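Local coordinates for protein formate dehydrogenase (Staphylococcus aureus, PDB 6TTB) that probably oxidises formate to carbon dioxide with NAD as the hydride acceptor, as a two-subunit enzyme of the D-2-hydroxyacid dehydrogenase family, at residues L156-G165 with Q178-K189; M33-E41 with D86-P97. All blocks are in the same frame, centred on the assembly; numbering follows the deposited sequence.

Interaction 1 of 2, residues L156-G165 with Q178-K189; sequences LILLRNYEEG and QVGNHAHELQHK
H184 N donates to L159 O at 2.9 Å, the first of two hydrogen bonds that join the segments where helix 144-160 gives way to helix 162-171. A183 CA lies near the same oxygen, 3.6 Å away, as a CA-H...O contact. The second bond is weak and bent: N161 ND2 reaches V179 O at 2.7 Å. N161 has the positive phi of a Schellman motif closing the first helix, and with CG anti to the backbone N (chi1 -174°) its amide is aimed at the V179 carbonyl, in helix 176-180. There it stands nearly perpendicular to the H182 ring, the planes 84° apart, with ND2 close to H182 CB.

Apolar contacts extend the seam at both ends. L159 CD2 lies against the aliphatic chain of K189, closest to CD at 3.5 Å, the leucine and lysine chains running antiparallel alongside one another. The bend of K189 brings NZ back to E185 O, a 2.7 Å bond within its own segment, while E331 of the second subunit pairs with the same nitrogen. L156 CD2 meets L186 CD2 at 3.8 Å, the two leucines lying crosswise. On the far side of N161, V179 CG1 packs on E164 CB and on the backbone N of G165.

Most of the charged groups are paired outside the two segments. R160 lays CG beside H184 O, 3.6 Å off, but its guanidinium is bound to S146 and E149 of the second subunit; E185 pairs with R335 of that subunit and E164 with R167. This is a helix-to-helix junction, broken at N161 and clasped by the chain returning to strand 190-194 of the Rossmann-type NAD-binding domain, set against the dimer interface.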
loop_
_atom_site.group_PDB
_atom_site.type_symbol
_atom_site.label_atom_id
_atom_site.label_comp_id
_atom_site.label_asym_id
_atom_site.label_seq_id
_atom_site.Cartn_x
_atom_site.Cartn_y
_atom_site.Cartn_z
ATOM N N LEU A 156 -4.056 -1.225 0.344
ATOM C CA LEU A 156 -3.669 -0.317 1.386
ATOM C C LEU A 156 -3.350 1.052 0.800
ATOM O O LEU A 156 -3.911 2.022 1.229
ATOM C CB LEU A 156 -2.484 -0.932 2.135
ATOM C CG LEU A 156 -2.836 -2.129 3.034
ATOM C CD1 LEU A 156 -1.613 -2.940 3.382
ATOM C CD2 LEU A 156 -3.524 -1.684 4.311
ATOM N N ILE A 157 -2.470 1.129 -0.201
ATOM C CA ILE A 157 -2.067 2.427 -0.768
ATOM C C ILE A 157 -3.309 3.165 -1.242
ATOM O O ILE A 157 -3.427 4.349 -1.096
ATOM C CB ILE A 157 -1.071 2.231 -1.937
ATOM C CG1 ILE A 157 0.276 1.699 -1.463
ATOM C CG2 ILE A 157 -0.918 3.510 -2.768
ATOM C CD1 ILE A 157 1.239 1.421 -2.578
ATOM N N LEU A 158 -4.196 2.451 -1.882
ATOM C CA LEU A 158 -5.417 3.033 -2.383
ATOM C C LEU A 158 -6.319 3.568 -1.240
ATOM O O LEU A 158 -6.708 4.738 -1.241
ATOM C CB LEU A 158 -6.073 1.962 -3.259
ATOM C CG LEU A 158 -5.907 2.174 -4.795
ATOM C CD1 LEU A 158 -4.775 3.137 -5.153
ATOM C CD2 LEU A 158 -5.705 0.890 -5.536
ATOM N N LEU A 159 -6.698 2.722 -0.273
ATOM C CA LEU A 159 -7.659 3.161 0.745
ATOM C C LEU A 159 -7.016 4.205 1.648
ATOM O O LEU A 159 -7.641 5.150 2.067
ATOM C CB LEU A 159 -8.175 1.971 1.570
ATOM C CG LEU A 159 -9.276 1.162 0.878
ATOM C CD1 LEU A 159 -9.027 -0.310 1.095
ATOM C CD2 LEU A 159 -10.677 1.556 1.341
ATOM N N ARG A 160 -5.742 4.048 1.911
ATOM C CA ARG A 160 -5.138 4.910 2.899
ATOM C C ARG A 160 -4.722 6.203 2.230
ATOM O O ARG A 160 -4.349 7.162 2.912
ATOM C CB ARG A 160 -4.019 4.183 3.656
ATOM C CG ARG A 160 -4.554 3.103 4.572
ATOM C CD ARG A 160 -3.605 2.724 5.669
ATOM N NE ARG A 160 -3.318 3.791 6.604
ATOM C CZ ARG A 160 -4.013 3.988 7.701
ATOM N NH1 ARG A 160 -5.088 3.235 7.947
ATOM N NH2 ARG A 160 -3.634 4.935 8.553
ATOM N N ASN A 161 -4.854 6.252 0.894
ATOM C CA ASN A 161 -4.555 7.491 0.216
ATOM C C ASN A 161 -3.079 7.845 0.494
ATOM O O ASN A 161 -2.697 9.009 0.676
ATOM C CB ASN A 161 -5.587 8.553 0.652
ATOM C CG ASN A 161 -5.494 9.869 -0.095
ATOM O OD1 ASN A 161 -5.170 9.932 -1.291
ATOM N ND2 ASN A 161 -5.751 10.941 0.622
ATOM N N TYR A 162 -2.243 6.810 0.559
ATOM C CA TYR A 162 -0.806 6.962 0.646
ATOM C C TYR A 162 -0.285 7.976 -0.364
ATOM O O TYR A 162 0.693 8.647 -0.116
ATOM C CB TYR A 162 -0.130 5.639 0.365
ATOM C CG TYR A 162 1.361 5.750 0.233
ATOM C CD1 TYR A 162 2.178 5.879 1.352
ATOM C CD2 TYR A 162 1.944 5.828 -1.021
ATOM C CE1 TYR A 162 3.551 6.097 1.226
ATOM C CE2 TYR A 162 3.300 6.067 -1.184
ATOM C CZ TYR A 162 4.108 6.166 -0.051
ATOM O OH TYR A 162 5.440 6.259 -0.222
ATOM N N GLU A 163 -0.891 8.032 -1.542
ATOM C CA GLU A 163 -0.273 8.828 -2.590
ATOM C C GLU A 163 -0.273 10.279 -2.195
ATOM O O GLU A 163 0.705 10.964 -2.374
ATOM C CB GLU A 163 -0.971 8.655 -3.922
ATOM C CG GLU A 163 -0.432 7.491 -4.690
ATOM C CD GLU A 163 1.034 7.573 -5.045
ATOM O OE1 GLU A 163 1.479 8.658 -5.535
ATOM O OE2 GLU A 163 1.726 6.565 -4.835
ATOM N N GLU A 164 -1.389 10.720 -1.671
ATOM C CA GLU A 164 -1.542 12.097 -1.271
ATOM C C GLU A 164 -0.656 12.351 -0.076
ATOM O O GLU A 164 0.004 13.382 0.004
ATOM C CB GLU A 164 -3.003 12.413 -0.962
ATOM C CG GLU A 164 -3.565 13.471 -1.889
ATOM C CD GLU A 164 -2.760 14.763 -1.847
ATOM O OE1 GLU A 164 -2.944 15.504 -0.904
ATOM O OE2 GLU A 164 -1.946 15.017 -2.770
ATOM N N GLY A 165 -0.601 11.374 0.811
ATOM C CA GLY A 165 0.179 11.531 2.021
ATOM C C GLY A 165 1.644 11.720 1.691
ATOM O O GLY A 165 2.343 12.487 2.367
ATOM N N GLN A 178 -6.930 17.597 3.075
ATOM C CA GLN A 178 -6.974 17.200 1.694
ATOM C C GLN A 178 -6.513 15.777 1.568
ATOM O O GLN A 178 -6.851 15.126 0.569
ATOM C CB GLN A 178 -6.143 18.119 0.816
ATOM C CG GLN A 178 -6.378 17.850 -0.660
ATOM C CD GLN A 178 -5.217 18.349 -1.483
ATOM O OE1 GLN A 178 -4.957 19.543 -1.563
ATOM N NE2 GLN A 178 -4.471 17.423 -2.059
ATOM N N VAL A 179 -5.663 15.339 2.526
ATOM C CA VAL A 179 -5.333 13.930 2.630
ATOM C C VAL A 179 -6.525 13.235 3.224
ATOM O O VAL A 179 -6.913 12.134 2.789
ATOM C CB VAL A 179 -4.170 13.606 3.551
ATOM C CG1 VAL A 179 -3.345 12.455 3.027
ATOM C CG2 VAL A 179 -3.356 14.805 4.033
ATOM N N GLY A 180 -7.022 13.817 4.310
ATOM C CA GLY A 180 -8.101 13.196 5.038
ATOM C C GLY A 180 -9.234 12.795 4.099
ATOM O O GLY A 180 -9.760 11.661 4.183
ATOM N N ASN A 181 -9.520 13.711 3.157
ATOM C CA ASN A 181 -10.673 13.667 2.274
ATOM C C ASN A 181 -10.841 12.282 1.634
ATOM O O ASN A 181 -11.960 11.833 1.440
ATOM C CB ASN A 181 -10.638 14.819 1.280
ATOM C CG ASN A 181 -11.958 15.065 0.572
ATOM O OD1 ASN A 181 -12.821 15.801 1.070
ATOM N ND2 ASN A 181 -12.107 14.487 -0.614
ATOM N N HIS A 182 -9.737 11.549 1.386
ATOM C CA HIS A 182 -9.875 10.253 0.722
ATOM C C HIS A 182 -9.191 9.117 1.479
ATOM O O HIS A 182 -8.958 8.051 0.926
ATOM C CB HIS A 182 -9.388 10.346 -0.707
ATOM C CG HIS A 182 -10.259 11.215 -1.562
ATOM N ND1 HIS A 182 -11.650 11.006 -1.689
ATOM C CD2 HIS A 182 -9.961 12.305 -2.329
ATOM C CE1 HIS A 182 -12.159 11.964 -2.469
ATOM N NE2 HIS A 182 -11.142 12.777 -2.869
ATOM N N ALA A 183 -8.926 9.334 2.753
ATOM C CA ALA A 183 -8.195 8.379 3.545
ATOM C C ALA A 183 -9.177 7.586 4.403
ATOM O O ALA A 183 -10.063 8.133 5.053
ATOM C CB ALA A 183 -7.209 9.116 4.384
ATOM N N HIS A 184 -9.053 6.280 4.305
ATOM C CA HIS A 184 -9.940 5.294 4.863
ATOM C C HIS A 184 -9.057 4.273 5.539
ATOM O O HIS A 184 -7.935 4.073 5.115
ATOM C CB HIS A 184 -10.687 4.557 3.750
ATOM C CG HIS A 184 -11.771 5.368 3.099
ATOM N ND1 HIS A 184 -13.122 5.299 3.505
ATOM C CD2 HIS A 184 -11.742 6.261 2.085
ATOM C CE1 HIS A 184 -13.837 6.102 2.746
ATOM N NE2 HIS A 184 -13.032 6.722 1.917
ATOM N N GLU A 185 -9.533 3.731 6.648
ATOM C CA GLU A 185 -9.040 2.484 7.157
ATOM C C GLU A 185 -9.436 1.372 6.196
ATOM O O GLU A 185 -10.557 1.347 5.693
ATOM C CB GLU A 185 -9.703 2.252 8.500
ATOM C CG GLU A 185 -9.434 3.378 9.449
ATOM C CD GLU A 185 -9.601 2.976 10.888
ATOM O OE1 GLU A 185 -8.695 3.282 11.663
ATOM O OE2 GLU A 185 -10.633 2.334 11.216
ATOM N N LEU A 186 -8.557 0.402 6.035
ATOM C CA LEU A 186 -8.936 -0.778 5.311
ATOM C C LEU A 186 -9.925 -1.594 6.156
ATOM O O LEU A 186 -10.769 -2.360 5.636
ATOM C CB LEU A 186 -7.675 -1.573 5.015
ATOM C CG LEU A 186 -7.967 -2.920 4.384
ATOM C CD1 LEU A 186 -8.715 -2.708 3.071
ATOM C CD2 LEU A 186 -6.707 -3.728 4.165
ATOM N N GLN A 187 -9.778 -1.495 7.475
ATOM C CA GLN A 187 -10.575 -2.344 8.349
ATOM C C GLN A 187 -12.090 -2.046 8.155
ATOM O O GLN A 187 -12.493 -0.908 7.904
ATOM C CB GLN A 187 -10.096 -2.130 9.760
ATOM C CG GLN A 187 -11.018 -2.683 10.807
ATOM C CD GLN A 187 -10.754 -2.000 12.124
ATOM O OE1 GLN A 187 -10.685 -2.642 13.146
ATOM N NE2 GLN A 187 -10.502 -0.697 12.084
ATOM N N HIS A 188 -12.907 -3.109 8.240
ATOM C CA HIS A 188 -14.363 -3.061 8.144
ATOM C C HIS A 188 -14.849 -2.906 6.699
ATOM O O HIS A 188 -16.034 -2.896 6.468
ATOM C CB HIS A 188 -14.977 -2.008 9.105
ATOM C CG HIS A 188 -14.804 -2.284 10.580
ATOM N ND1 HIS A 188 -15.254 -3.468 11.200
ATOM C CD2 HIS A 188 -14.166 -1.590 11.540
ATOM C CE1 HIS A 188 -14.919 -3.456 12.484
ATOM N NE2 HIS A 188 -14.204 -2.339 12.704
ATOM N N LYS A 189 -13.940 -2.811 5.718
ATOM C CA LYS A 189 -14.367 -2.684 4.341
ATOM C C LYS A 189 -14.690 -4.067 3.791
ATOM O O LYS A 189 -14.171 -5.095 4.293
ATOM C CB LYS A 189 -13.267 -2.053 3.493
ATOM C CG LYS A 189 -12.750 -0.697 3.974
ATOM C CD LYS A 189 -13.409 0.456 3.286
ATOM C CE LYS A 189 -13.332 1.734 4.092
ATOM N NZ LYS A 189 -13.298 1.396 5.524
#

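Interaction 2 of 2, residues M33-E41 with D86-P97; sequences MKIVALFPE and DMDVIISAPFYP
M33 lays its sulfur beside D88, SD to OD2 3.7 Å, at the start of two adjacent parallel strands, 34-38 and 89-92, in the five-stranded open sheet of the domain that partners the NAD-binding domain. K34 is held twice: its backbone N donates almost straight to D88 OD1 (2.9 Å, from above the carboxylate plane), and its side chain runs past M87 CA to a salt bridge between NZ and D86 OD2 (3.2 Å). K112 takes the other oxygen of D88. K34 O receives D88 N, and more weakly V89 N.

I35 packs CG2 on I91 CD1 at 3.7 Å, on the face that helix 330-348 covers. V36 lies on the other face, its CB beside I90 CD1; its N donates to V89 O in a nearly straight bond of 2.9 Å, and its O takes a weak bond from I91 N. A37 rests on I91, whose O accepts L38 N. The L38 side chain, CG anti to the backbone N (chi1 178°), puts CG at the edge of the Y96 ring. Beyond it the chain passes over that ring: P40 CA sits 4.0 Å from the Y96 centroid, 9° off the ring normal, a CH-pi contact.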
loop_
_atom_site.group_PDB
_atom_site.type_symbol
_atom_site.label_atom_id
_atom_site.label_comp_id
_atom_site.label_asym_id
_atom_site.label_seq_id
_atom_site.Cartn_x
_atom_site.Cartn_y
_atom_site.Cartn_z
ATOM N N MET A 33 21.182 -27.358 -30.293
ATOM C CA MET A 33 19.933 -26.525 -30.246
ATOM C C MET A 33 20.302 -25.091 -29.942
ATOM O O MET A 33 21.225 -24.854 -29.174
ATOM C CB MET A 33 19.023 -27.012 -29.134
ATOM C CG MET A 33 18.457 -28.314 -29.447
ATOM S SD MET A 33 16.710 -28.285 -29.171
ATOM C CE MET A 33 16.453 -29.998 -28.667
ATOM N N LYS A 34 19.611 -24.149 -30.598
ATOM C CA LYS A 34 19.915 -22.730 -30.437
ATOM C C LYS A 34 18.775 -22.067 -29.689
ATOM O O LYS A 34 17.624 -22.239 -30.054
ATOM C CB LYS A 34 20.196 -22.071 -31.774
ATOM C CG LYS A 34 20.299 -20.560 -31.775
ATOM C CD LYS A 34 19.611 -20.016 -32.989
ATOM C CE LYS A 34 20.102 -18.654 -33.390
ATOM N NZ LYS A 34 20.857 -18.728 -34.650
ATOM N N ILE A 35 19.122 -21.409 -28.583
ATOM C CA ILE A 35 18.194 -20.862 -27.608
ATOM C C ILE A 35 18.324 -19.353 -27.631
ATOM O O ILE A 35 19.386 -18.823 -27.341
ATOM C CB ILE A 35 18.511 -21.350 -26.164
ATOM C CG1 ILE A 35 18.154 -22.822 -25.910
ATOM C CG2 ILE A 35 17.754 -20.463 -25.185
ATOM C CD1 ILE A 35 18.601 -23.764 -26.970
ATOM N N VAL A 36 17.216 -18.675 -27.850
ATOM C CA VAL A 36 17.250 -17.222 -27.923
ATOM C C VAL A 36 16.490 -16.663 -26.735
ATOM O O VAL A 36 15.383 -17.172 -26.379
ATOM C CB VAL A 36 16.647 -16.696 -29.227
ATOM C CG1 VAL A 36 17.257 -15.402 -29.619
ATOM C CG2 VAL A 36 16.805 -17.667 -30.342
ATOM N N ALA A 37 17.077 -15.617 -26.117
ATOM C CA ALA A 37 16.422 -15.027 -24.965
ATOM C C ALA A 37 16.296 -13.515 -25.147
ATOM O O ALA A 37 17.212 -12.882 -25.732
ATOM C CB ALA A 37 17.162 -15.401 -23.715
ATOM N N LEU A 38 15.131 -12.964 -24.723
ATOM C CA LEU A 38 15.007 -11.544 -24.592
ATOM C C LEU A 38 14.707 -11.163 -23.150
ATOM O O LEU A 38 13.717 -11.580 -22.531
ATOM C CB LEU A 38 13.969 -10.967 -25.537
ATOM C CG LEU A 38 13.804 -9.453 -25.366
ATOM C CD1 LEU A 38 14.959 -8.683 -26.060
ATOM C CD2 LEU A 38 12.445 -8.977 -25.856
ATOM N N PHE A 39 15.564 -10.300 -22.641
ATOM C CA PHE A 39 15.540 -9.918 -21.266
ATOM C C PHE A 39 15.757 -8.421 -21.175
ATOM O O PHE A 39 16.374 -7.818 -22.051
ATOM C CB PHE A 39 16.662 -10.636 -20.585
ATOM C CG PHE A 39 16.425 -12.105 -20.439
ATOM C CD1 PHE A 39 15.186 -12.592 -20.113
ATOM C CD2 PHE A 39 17.490 -12.986 -20.430
ATOM C CE1 PHE A 39 15.014 -13.929 -19.795
ATOM C CE2 PHE A 39 17.305 -14.338 -20.175
ATOM C CZ PHE A 39 16.074 -14.799 -19.842
ATOM N N PRO A 40 15.315 -7.783 -20.082
ATOM C CA PRO A 40 15.615 -6.352 -19.891
ATOM C C PRO A 40 17.131 -6.108 -19.913
ATOM O O PRO A 40 17.938 -7.010 -19.592
ATOM C CB PRO A 40 15.052 -6.023 -18.509
ATOM C CG PRO A 40 14.146 -7.258 -18.118
ATOM C CD PRO A 40 14.662 -8.442 -18.925
ATOM N N GLU A 41 17.512 -4.923 -20.388
ATOM C CA GLU A 41 18.902 -4.498 -20.512
ATOM C C GLU A 41 19.524 -4.296 -19.121
ATOM O O GLU A 41 18.929 -3.657 -18.276
ATOM C CB GLU A 41 18.955 -3.191 -21.299
ATOM C CG GLU A 41 20.315 -2.926 -21.905
ATOM C CD GLU A 41 20.418 -3.512 -23.296
ATOM O OE1 GLU A 41 19.342 -3.937 -23.855
ATOM O OE2 GLU A 41 21.555 -3.558 -23.828
ATOM N N ASP A 86 16.267 -19.965 -37.292
ATOM C CA ASP A 86 17.051 -21.043 -36.710
ATOM C C ASP A 86 16.842 -21.174 -35.205
ATOM O O ASP A 86 17.126 -22.209 -34.631
ATOM C CB ASP A 86 18.506 -21.035 -37.171
ATOM C CG ASP A 86 19.106 -19.643 -37.296
ATOM O OD1 ASP A 86 18.387 -18.668 -36.951
ATOM O OD2 ASP A 86 20.317 -19.542 -37.678
ATOM N N MET A 87 16.221 -20.204 -34.585
ATOM C CA MET A 87 15.993 -20.415 -33.172
ATOM C C MET A 87 15.200 -21.710 -32.947
ATOM O O MET A 87 14.239 -21.992 -33.650
ATOM C CB MET A 87 15.293 -19.219 -32.548
ATOM C CG MET A 87 13.893 -19.070 -32.951
ATOM S SD MET A 87 13.160 -17.546 -32.225
ATOM C CE MET A 87 11.449 -18.030 -32.400
ATOM N N ASP A 88 15.643 -22.509 -31.967
ATOM C CA ASP A 88 14.988 -23.763 -31.584
ATOM C C ASP A 88 13.998 -23.495 -30.444
ATOM O O ASP A 88 12.983 -24.178 -30.301
ATOM C CB ASP A 88 16.011 -24.758 -31.060
ATOM C CG ASP A 88 16.741 -25.498 -32.152
ATOM O OD1 ASP A 88 17.796 -24.977 -32.645
ATOM O OD2 ASP A 88 16.291 -26.587 -32.473
ATOM N N VAL A 89 14.324 -22.500 -29.622
ATOM C CA VAL A 89 13.575 -22.206 -28.413
ATOM C C VAL A 89 13.683 -20.712 -28.154
ATOM O O VAL A 89 14.790 -20.142 -28.158
ATOM C CB VAL A 89 14.121 -22.981 -27.191
ATOM C CG1 VAL A 89 13.450 -22.498 -25.924
ATOM C CG2 VAL A 89 14.007 -24.501 -27.335
ATOM N N ILE A 90 12.536 -20.074 -27.934
ATOM C CA ILE A 90 12.552 -18.673 -27.577
ATOM C C ILE A 90 12.192 -18.550 -26.086
ATOM O O ILE A 90 11.442 -19.395 -25.520
ATOM C CB ILE A 90 11.580 -17.893 -28.458
ATOM C CG1 ILE A 90 11.617 -16.391 -28.162
ATOM C CG2 ILE A 90 10.155 -18.477 -28.352
ATOM C CD1 ILE A 90 12.828 -15.677 -28.760
ATOM N N ILE A 91 12.751 -17.498 -25.453
ATOM C CA ILE A 91 12.529 -17.296 -24.039
ATOM C C ILE A 91 12.332 -15.813 -23.747
ATOM O O ILE A 91 13.132 -14.987 -24.174
ATOM C CB ILE A 91 13.688 -17.895 -23.228
ATOM C CG1 ILE A 91 13.761 -19.429 -23.408
ATOM C CG2 ILE A 91 13.469 -17.559 -21.790
ATOM C CD1 ILE A 91 15.010 -20.115 -22.754
ATOM N N SER A 92 11.293 -15.489 -22.983
ATOM C CA SER A 92 11.144 -14.124 -22.475
ATOM C C SER A 92 10.204 -14.099 -21.269
ATOM O O SER A 92 9.563 -15.104 -20.969
ATOM C CB SER A 92 10.637 -13.182 -23.535
ATOM O OG SER A 92 9.281 -13.459 -23.789
ATOM N N ALA A 93 10.122 -12.920 -20.612
ATOM C CA ALA A 93 9.268 -12.710 -19.459
ATOM C C ALA A 93 8.097 -11.825 -19.850
ATOM O O ALA A 93 8.210 -10.968 -20.725
ATOM C CB ALA A 93 10.071 -12.074 -18.385
ATOM N N PRO A 94 6.952 -11.944 -19.171
ATOM C CA PRO A 94 5.783 -11.136 -19.510
ATOM C C PRO A 94 6.035 -9.640 -19.271
ATOM O O PRO A 94 5.417 -8.770 -19.918
ATOM C CB PRO A 94 4.644 -11.608 -18.579
ATOM C CG PRO A 94 5.243 -12.812 -17.787
ATOM C CD PRO A 94 6.741 -12.834 -18.034
ATOM N N PHE A 95 6.969 -9.361 -18.335
ATOM C CA PHE A 95 7.354 -8.020 -17.974
ATOM C C PHE A 95 8.033 -7.321 -19.155
ATOM O O PHE A 95 8.155 -6.101 -19.183
ATOM C CB PHE A 95 8.224 -8.070 -16.731
ATOM C CG PHE A 95 7.913 -9.188 -15.777
ATOM C CD1 PHE A 95 6.714 -9.214 -15.042
ATOM C CD2 PHE A 95 8.869 -10.170 -15.511
ATOM C CE1 PHE A 95 6.478 -10.222 -14.107
ATOM C CE2 PHE A 95 8.604 -11.198 -14.608
ATOM C CZ PHE A 95 7.418 -11.211 -13.907
ATOM N N TYR A 96 8.451 -8.089 -20.143
ATOM C CA TYR A 96 9.297 -7.544 -21.191
ATOM C C TYR A 96 9.346 -8.565 -22.331
ATOM O O TYR A 96 10.324 -9.322 -22.462
ATOM C CB TYR A 96 10.672 -7.165 -20.604
ATOM C CG TYR A 96 11.591 -6.407 -21.523
ATOM C CD1 TYR A 96 12.381 -7.078 -22.417
ATOM C CD2 TYR A 96 11.679 -5.018 -21.504
ATOM C CE1 TYR A 96 13.286 -6.411 -23.220
ATOM C CE2 TYR A 96 12.540 -4.322 -22.347
ATOM C CZ TYR A 96 13.351 -5.035 -23.202
ATOM O OH TYR A 96 14.210 -4.428 -24.076
ATOM N N PRO A 97 8.232 -8.728 -23.069
ATOM C CA PRO A 97 8.016 -9.931 -23.860
ATOM C C PRO A 97 8.518 -9.815 -25.281
ATOM O O PRO A 97 8.514 -8.737 -25.896
ATOM C CB PRO A 97 6.497 -10.151 -23.824
ATOM C CG PRO A 97 5.942 -8.724 -23.643
ATOM C CD PRO A 97 7.068 -7.863 -23.062
#

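Interactions 1 and 2 lie on opposite sides of the chain's centre, their own centres 41 Å apart and their nearest atoms about 17 Å apart, and they share no secondary-structure element. Interaction 2 is the more buried: regular backbone bonds between neighbouring strands, apolar side chains on both faces, and charged contacts between the segments at the end where the strands begin. Interaction 1, only partly buried, joins the break between two helices to a short helix and the loop after it through two hydrogen bonds, one weak, and several of its charged side chains find partners in the second subunit. Interaction 2 meets that subunit as well, but near P40, F95 and Y96, where F95 also touches NAD.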